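Local coordinates for core protein VP4 (Bluetongue virus, PDB 2JHP) that caps viral messenger RNA as a multifunctional enzyme of the core, being one of the five proteins that form the inner capsid, at residues A6-T11 with R108-M113; H73-V76 with I81-T84. One frame throughout, in Å; residues are numbered along the deposited sequence.

Contact 1 lies on the parallel sheet whose middle strand is 7-10; contact 2 is a separate antiparallel hairpin. Contact 1 reaches from that strand to Arg110 in the C-terminal part of helix 99-112, closing a loop of 96 residues. Contact 2 falls within that loop: strands 75-77 and 82-84 form the connection between strands 67-71 and 87-88 of the parallel sheet. The centres of the two contacts lie about 14 Å apart, on the same side of the chain's centre, and Thr11 CG2 packs against Val76 CG2 at 4.3 Å. One contact buried, the other at the surface, both lie in the N-terminal part of the capping enzyme, close enough to touch.

Contact 1 of 2, residues A6-T11 with R108-M113; sequences AVLYVT and RRRIRM
Leu8 and Arg110 meet at about a right angle, the leucine methyl CD2 resting over one face of the guanidinium. Leu8 CD2 lies 3.8 Å from Arg110 NH2 and 3.9 Å from Arg110 NE, so this is packing of carbon on a flat cation. Ala6 adds its methyl obliquely, with Ala6 CB 4.0 Å from Arg110 NH1. The arginine leaves the helix with CG anti to its own N (chi1 -150°), then bends at chi2 and chi3, which carries the guanidinium across to the strand.

The polar partners of Arg110 lie outside the two segments. Arg110 NH1 forms a salt bridge with Asp492 and NH2 one with Asp47, so two carboxylates probably fix the rotation of the group and balance its charge. Asp47 also accepts a hydrogen bond from Ala6 N, linking the residue just before the strand to the same ionic cluster.

In this contact the helix reaches the central strand through Arg110, which also touches Ile68 of strand 67-71. Backbone bonds place strand 7-10 between strands 48-51 and 67-71, at the centre of a five-stranded parallel sheet. Its strand order, 2-3-1-4-5, also occurs in nucleoside monophosphate kinases, a topological resemblance that alone implies no such activity.

Contact 2 of 2, residues H73-V76 with I81-T84; sequences HKNV and IIKT
Asn75 turns the flat face of its amide to Ile82, whose methyl CG2 sits almost directly above the amide carbon. The distance from Ile82 CG2 to Asn75 CG is 3.5 Å, and OD1 and ND2 are only slightly farther, as expected for a methyl over the face of the group. With chi1 at 49°, Asn75 CG stands between its own N and carbonyl carbon, which brings the amide round to the isoleucine.

Val76 and Lys83 have their side chains on one face of the two-stranded sheet. They form an antiparallel hydrogen-bonded pair: Val76 N donates to Lys83 O at 3.1 Å in a nearly straight bond (166°), while the return bond from Lys83 N to Val76 O, 3.0 Å, is bent and weak. Val76 CG1 lies 4.3 Å from Lys83 CB, but the rest of the lysine leads away. Its chain bends at chi2 and chi4, and NZ comes back to a lone pair of Thr84 O at 2.7 Å; Asp488 O takes a second bond from the same nitrogen.

Lys74 and Thr84 meet more loosely, Lys74 NZ lying 3.9 Å from Thr84 CG2. The hydroxyl of Thr84 is instead hydrogen-bonded to Asp488.

The hairpin follows strand 67-71 and leads on to strand 87-88. Ile81 and Lys83 pack on Ile59 of helix 59-64, Lys83 also touching Arg63, and the loop carrying Asp488 and Thr490 meets the strand 82-84 side.

Contact 1 of 2, residues A6-T11 with R108-M113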
ATOM      1  N   ALA A   6      -5.713 -21.188   1.636  1.00  8.30           N
ATOM      2  CA  ALA A   6      -4.449 -21.439   0.968  1.00  7.39           C
ATOM      3  C   ALA A   6      -4.167 -22.933   0.997  1.00 10.70           C
ATOM      4  O   ALA A   6      -4.521 -23.621   1.968  1.00 17.37           O
ATOM      5  CB  ALA A   6      -3.335 -20.676   1.663  1.00 11.97           C
ATOM      6  N   VAL A   7      -3.563 -23.441  -0.058  1.00 -4.54           N
ATOM      7  CA  VAL A   7      -3.041 -24.775  -0.007  1.00 -0.51           C
ATOM      8  C   VAL A   7      -1.579 -24.646   0.440  1.00 11.05           C
ATOM      9  O   VAL A   7      -0.719 -24.147  -0.299  1.00 16.77           O
ATOM     10  CB  VAL A   7      -3.172 -25.505  -1.382  1.00 13.59           C
ATOM     11  CG1 VAL A   7      -2.529 -26.887  -1.340  1.00 23.92           C
ATOM     12  CG2 VAL A   7      -4.636 -25.616  -1.789  1.00 19.07           C
ATOM     13  N   LEU A   8      -1.314 -25.060   1.677  1.00 -2.62           N
ATOM     14  CA  LEU A   8       0.001 -24.938   2.255  1.00 13.72           C
ATOM     15  C   LEU A   8       0.812 -26.139   1.820  1.00  8.93           C
ATOM     16  O   LEU A   8       0.815 -27.196   2.469  1.00 13.45           O
ATOM     17  CB  LEU A   8      -0.079 -24.819   3.778  1.00  2.80           C
ATOM     18  CG  LEU A   8      -0.973 -23.733   4.381  1.00  5.66           C
ATOM     19  CD1 LEU A   8      -0.981 -23.804   5.930  1.00 -8.85           C
ATOM     20  CD2 LEU A   8      -0.558 -22.344   3.900  1.00 18.40           C
ATOM     21  N   TYR A   9       1.484 -25.966   0.692  1.00 13.12           N
ATOM     22  CA  TYR A   9       2.240 -27.045   0.094  1.00 20.74           C
ATOM     23  C   TYR A   9       3.657 -27.101   0.645  1.00 25.86           C
ATOM     24  O   TYR A   9       4.395 -26.105   0.629  1.00 15.66           O
ATOM     25  CB  TYR A   9       2.253 -26.925  -1.429  1.00 18.16           C
ATOM     26  CG  TYR A   9       3.192 -27.902  -2.105  1.00  6.36           C
ATOM     27  CD1 TYR A   9       2.736 -29.142  -2.559  1.00 21.13           C
ATOM     28  CD2 TYR A   9       4.545 -27.584  -2.288  1.00 20.91           C
ATOM     29  CE1 TYR A   9       3.606 -30.042  -3.179  1.00 13.65           C
ATOM     30  CE2 TYR A   9       5.418 -28.471  -2.905  1.00 15.82           C
ATOM     31  CZ  TYR A   9       4.945 -29.693  -3.353  1.00 -3.50           C
ATOM     32  OH  TYR A   9       5.812 -30.564  -3.955  1.00 11.51           O
ATOM     33  N   VAL A  10       4.032 -28.286   1.111  1.00 16.27           N
ATOM     34  CA  VAL A  10       5.379 -28.526   1.627  1.00 -2.52           C
ATOM     35  C   VAL A  10       6.097 -29.585   0.796  1.00 10.05           C
ATOM     36  O   VAL A  10       5.462 -30.502   0.262  1.00 18.54           O
ATOM     37  CB  VAL A  10       5.357 -28.929   3.124  1.00  8.08           C
ATOM     38  CG1 VAL A  10       4.625 -27.870   3.944  1.00 16.26           C
ATOM     39  CG2 VAL A  10       4.710 -30.303   3.320  1.00  5.45           C
ATOM     40  N   THR A  11       7.416 -29.446   0.685  1.00 17.22           N
ATOM     41  CA  THR A  11       8.244 -30.414  -0.030  1.00 18.97           C
ATOM     42  C   THR A  11       8.494 -31.654   0.830  1.00 25.66           C
ATOM     43  O   THR A  11       8.166 -31.676   2.021  1.00 23.31           O
ATOM     44  CB  THR A  11       9.578 -29.799  -0.515  1.00 32.64           C
ATOM     45  OG1 THR A  11      10.330 -29.305   0.603  1.00 -6.97           O
ATOM     46  CG2 THR A  11       9.315 -28.663  -1.487  1.00 -5.55           C
ATOM     47  N   ARG A 108       4.257 -16.306  10.597  1.00-10.12           N
ATOM     48  CA  ARG A 108       5.066 -15.082  10.568  1.00-10.45           C
ATOM     49  C   ARG A 108       5.414 -14.682   9.137  1.00 -3.86           C
ATOM     50  O   ARG A 108       5.166 -13.533   8.727  1.00 11.60           O
ATOM     51  CB  ARG A 108       6.346 -15.224  11.401  1.00 -6.76           C
ATOM     52  CG  ARG A 108       6.121 -15.340  12.890  1.00 12.46           C
ATOM     53  CD  ARG A 108       7.438 -15.343  13.630  1.00 29.57           C
ATOM     54  NE  ARG A 108       7.378 -16.185  14.822  1.00 30.42           N
ATOM     55  CZ  ARG A 108       7.949 -17.383  14.931  1.00 -3.14           C
ATOM     56  NH1 ARG A 108       8.644 -17.896  13.919  1.00 75.34           N
ATOM     57  NH2 ARG A 108       7.832 -18.071  16.066  1.00 14.25           N
ATOM     58  N   ARG A 109       5.960 -15.625   8.366  1.00  8.71           N
ATOM     59  CA  ARG A 109       6.311 -15.327   6.975  1.00 22.95           C
ATOM     60  C   ARG A 109       5.058 -14.993   6.186  1.00 -6.46           C
ATOM     61  O   ARG A 109       5.064 -14.139   5.312  1.00  9.32           O
ATOM     62  CB  ARG A 109       7.083 -16.468   6.313  1.00 13.98           C
ATOM     63  CG  ARG A 109       7.287 -16.256   4.811  1.00 26.33           C
ATOM     64  CD  ARG A 109       8.479 -15.372   4.460  1.00 23.67           C
ATOM     65  NE  ARG A 109       9.665 -16.210   4.302  1.00 64.98           N
ATOM     66  CZ  ARG A 109      10.563 -16.452   5.256  1.00 32.98           C
ATOM     67  NH1 ARG A 109      11.592 -17.246   4.996  1.00 88.01           N
ATOM     68  NH2 ARG A 109      10.444 -15.903   6.464  1.00154.99           N
ATOM     69  N   ARG A 110       3.955 -15.634   6.539  1.00 14.80           N
ATOM     70  CA  ARG A 110       2.674 -15.319   5.921  1.00 -3.70           C
ATOM     71  C   ARG A 110       2.246 -13.838   6.136  1.00  9.02           C
ATOM     72  O   ARG A 110       1.784 -13.176   5.197  1.00 16.30           O
ATOM     73  CB  ARG A 110       1.618 -16.277   6.435  1.00 26.00           C
ATOM     74  CG  ARG A 110       0.560 -16.524   5.454  1.00 10.73           C
ATOM     75  CD  ARG A 110       0.616 -17.920   4.935  1.00  9.66           C
ATOM     76  NE  ARG A 110      -0.486 -18.750   5.415  1.00 59.70           N
ATOM     77  CZ  ARG A 110      -1.752 -18.673   5.023  1.00-13.99           C
ATOM     78  NH1 ARG A 110      -2.193 -17.793   4.136  1.00 -7.21           N
ATOM     79  NH2 ARG A 110      -2.592 -19.513   5.534  1.00 10.30           N
ATOM     80  N   ILE A 111       2.412 -13.329   7.358  1.00 11.56           N
ATOM     81  CA  ILE A 111       2.128 -11.918   7.650  1.00 22.04           C
ATOM     82  C   ILE A 111       3.043 -10.988   6.855  1.00 18.98           C
ATOM     83  O   ILE A 111       2.604  -9.938   6.377  1.00 24.29           O
ATOM     84  CB  ILE A 111       2.229 -11.585   9.166  1.00-10.91           C
ATOM     85  CG1 ILE A 111       1.068 -12.228   9.936  1.00 23.64           C
ATOM     86  CG2 ILE A 111       2.246 -10.060   9.376  1.00-10.80           C
ATOM     87  CD1 ILE A 111       1.130 -12.026  11.444  1.00 38.05           C
ATOM     88  N   ARG A 112       4.305 -11.382   6.700  1.00 21.78           N
ATOM     89  CA  ARG A 112       5.253 -10.611   5.887  1.00 17.50           C
ATOM     90  C   ARG A 112       4.903 -10.560   4.392  1.00 12.85           C
ATOM     91  O   ARG A 112       5.236  -9.594   3.718  1.00 38.04           O
ATOM     92  CB  ARG A 112       6.680 -11.125   6.078  1.00 13.35           C
ATOM     93  CG  ARG A 112       7.247 -10.910   7.487  1.00 38.88           C
ATOM     94  CD  ARG A 112       7.751  -9.477   7.701  1.00  0.80           C
ATOM     95  NE  ARG A 112       8.035  -9.190   9.107  1.00 70.37           N
ATOM     96  CZ  ARG A 112       9.169  -9.508   9.733  1.00 25.31           C
ATOM     97  NH1 ARG A 112      10.146 -10.135   9.085  1.00 27.22           N
ATOM     98  NH2 ARG A 112       9.327  -9.202  11.017  1.00 21.24           N
ATOM     99  N   MET A 113       4.213 -11.584   3.890  1.00 17.03           N
ATOM    100  CA  MET A 113       3.855 -11.671   2.464  1.00 13.48           C
ATOM    101  C   MET A 113       2.773 -10.695   2.032  1.00 15.17           C
ATOM    102  O   MET A 113       2.576 -10.487   0.834  1.00 28.55           O
ATOM    103  CB  MET A 113       3.368 -13.073   2.105  1.00 19.02           C
ATOM    104  CG  MET A 113       4.409 -14.146   2.125  1.00  6.68           C
ATOM    105  SD  MET A 113       3.694 -15.689   1.561  1.00 22.10           S
ATOM    106  CE  MET A 113       4.654 -16.776   2.568  1.00  8.65           C
TER

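Contact 2 of 2, residues H73-V76 with I81-T84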
ATOM      1  N   HIS A  73      14.580 -26.025   1.237  1.00 22.98           N
ATOM      2  CA  HIS A  73      15.321 -25.719   0.006  1.00 10.38           C
ATOM      3  C   HIS A  73      14.961 -24.336  -0.568  1.00 -0.65           C
ATOM      4  O   HIS A  73      13.938 -23.753  -0.209  1.00  4.83           O
ATOM      5  CB  HIS A  73      15.102 -26.827  -1.040  1.00 12.99           C
ATOM      6  CG  HIS A  73      15.356 -28.217  -0.523  1.00  8.13           C
ATOM      7  ND1 HIS A  73      14.432 -29.234  -0.643  1.00 30.41           N
ATOM      8  CD2 HIS A  73      16.424 -28.753   0.119  1.00 -2.89           C
ATOM      9  CE1 HIS A  73      14.921 -30.336  -0.101  1.00  7.26           C
ATOM     10  NE2 HIS A  73      16.127 -30.070   0.370  1.00 36.25           N
ATOM     11  N   LYS A  74      15.807 -23.807  -1.450  1.00  6.09           N
ATOM     12  CA  LYS A  74      15.610 -22.453  -1.981  1.00 11.47           C
ATOM     13  C   LYS A  74      14.402 -22.340  -2.915  1.00 15.56           C
ATOM     14  O   LYS A  74      13.721 -21.314  -2.933  1.00 16.18           O
ATOM     15  CB  LYS A  74      16.868 -21.942  -2.689  1.00 11.94           C
ATOM     16  CG  LYS A  74      16.980 -20.411  -2.700  1.00 12.91           C
ATOM     17  CD  LYS A  74      17.808 -19.867  -3.877  1.00 21.75           C
ATOM     18  CE  LYS A  74      16.961 -19.673  -5.145  1.00 13.31           C
ATOM     19  NZ  LYS A  74      15.961 -18.569  -5.039  1.00 44.00           N
ATOM     20  N   ASN A  75      14.142 -23.386  -3.696  1.00 12.20           N
ATOM     21  CA  ASN A  75      13.036 -23.356  -4.658  1.00 17.88           C
ATOM     22  C   ASN A  75      12.454 -24.717  -5.011  1.00 23.53           C
ATOM     23  O   ASN A  75      12.967 -25.750  -4.585  1.00 17.32           O
ATOM     24  CB  ASN A  75      13.433 -22.597  -5.929  1.00 22.41           C
ATOM     25  CG  ASN A  75      14.752 -23.046  -6.486  1.00 -0.78           C
ATOM     26  OD1 ASN A  75      15.024 -24.244  -6.597  1.00 59.22           O
ATOM     27  ND2 ASN A  75      15.586 -22.085  -6.853  1.00 49.60           N
ATOM     28  N   VAL A  76      11.379 -24.694  -5.794  1.00 25.93           N
ATOM     29  CA  VAL A  76      10.710 -25.906  -6.250  1.00 30.77           C
ATOM     30  C   VAL A  76      10.541 -25.860  -7.779  1.00 21.49           C
ATOM     31  O   VAL A  76      10.323 -24.788  -8.360  1.00 14.49           O
ATOM     32  CB  VAL A  76       9.365 -26.167  -5.462  1.00 43.69           C
ATOM     33  CG1 VAL A  76       8.254 -25.211  -5.882  1.00 41.51           C
ATOM     34  CG2 VAL A  76       8.909 -27.621  -5.588  1.00  5.48           C
ATOM     35  N   ILE A  81       8.127 -22.549 -14.374  1.00 14.86           N
ATOM     36  CA  ILE A  81       9.324 -21.839 -13.937  1.00 19.18           C
ATOM     37  C   ILE A  81       9.957 -22.579 -12.755  1.00 19.53           C
ATOM     38  O   ILE A  81       9.367 -23.518 -12.207  1.00 16.45           O
ATOM     39  CB  ILE A  81       9.002 -20.367 -13.508  1.00 28.78           C
ATOM     40  CG1 ILE A  81       7.984 -20.332 -12.361  1.00 55.25           C
ATOM     41  CG2 ILE A  81       8.520 -19.524 -14.699  1.00 55.59           C
ATOM     42  CD1 ILE A  81       7.948 -19.013 -11.612  1.00 14.56           C
ATOM     43  N   ILE A  82      11.163 -22.162 -12.377  1.00 16.51           N
ATOM     44  CA  ILE A  82      11.769 -22.598 -11.126  1.00 15.00           C
ATOM     45  C   ILE A  82      11.327 -21.591 -10.053  1.00 18.67           C
ATOM     46  O   ILE A  82      11.930 -20.521  -9.892  1.00 22.94           O
ATOM     47  CB  ILE A  82      13.317 -22.732 -11.242  1.00 12.78           C
ATOM     48  CG1 ILE A  82      13.677 -23.773 -12.310  1.00  1.34           C
ATOM     49  CG2 ILE A  82      13.926 -23.142  -9.913  1.00 11.01           C
ATOM     50  CD1 ILE A  82      15.147 -23.850 -12.662  1.00 17.33           C
ATOM     51  N   LYS A  83      10.252 -21.936  -9.347  1.00 19.97           N
ATOM     52  CA  LYS A  83       9.588 -21.016  -8.423  1.00 13.22           C
ATOM     53  C   LYS A  83      10.352 -20.821  -7.122  1.00 18.23           C
ATOM     54  O   LYS A  83      10.644 -21.793  -6.433  1.00 21.74           O
ATOM     55  CB  LYS A  83       8.165 -21.510  -8.114  1.00 10.07           C
ATOM     56  CG  LYS A  83       7.412 -20.697  -7.057  1.00 13.09           C
ATOM     57  CD  LYS A  83       7.053 -19.291  -7.548  1.00 34.53           C
ATOM     58  CE  LYS A  83       6.490 -18.424  -6.424  1.00 11.29           C
ATOM     59  NZ  LYS A  83       7.527 -17.635  -5.693  1.00 24.06           N
ATOM     60  N   THR A  84      10.647 -19.566  -6.781  1.00 16.63           N
ATOM     61  CA  THR A  84      11.251 -19.221  -5.490  1.00 25.30           C
ATOM     62  C   THR A  84      10.315 -19.608  -4.345  1.00 17.35           C
ATOM     63  O   THR A  84       9.112 -19.334  -4.394  1.00 25.17           O
ATOM     64  CB  THR A  84      11.585 -17.713  -5.393  1.00 21.58           C
ATOM     65  OG1 THR A  84      12.379 -17.322  -6.517  1.00 20.80           O
ATOM     66  CG2 THR A  84      12.356 -17.404  -4.118  1.00 30.72           C
TER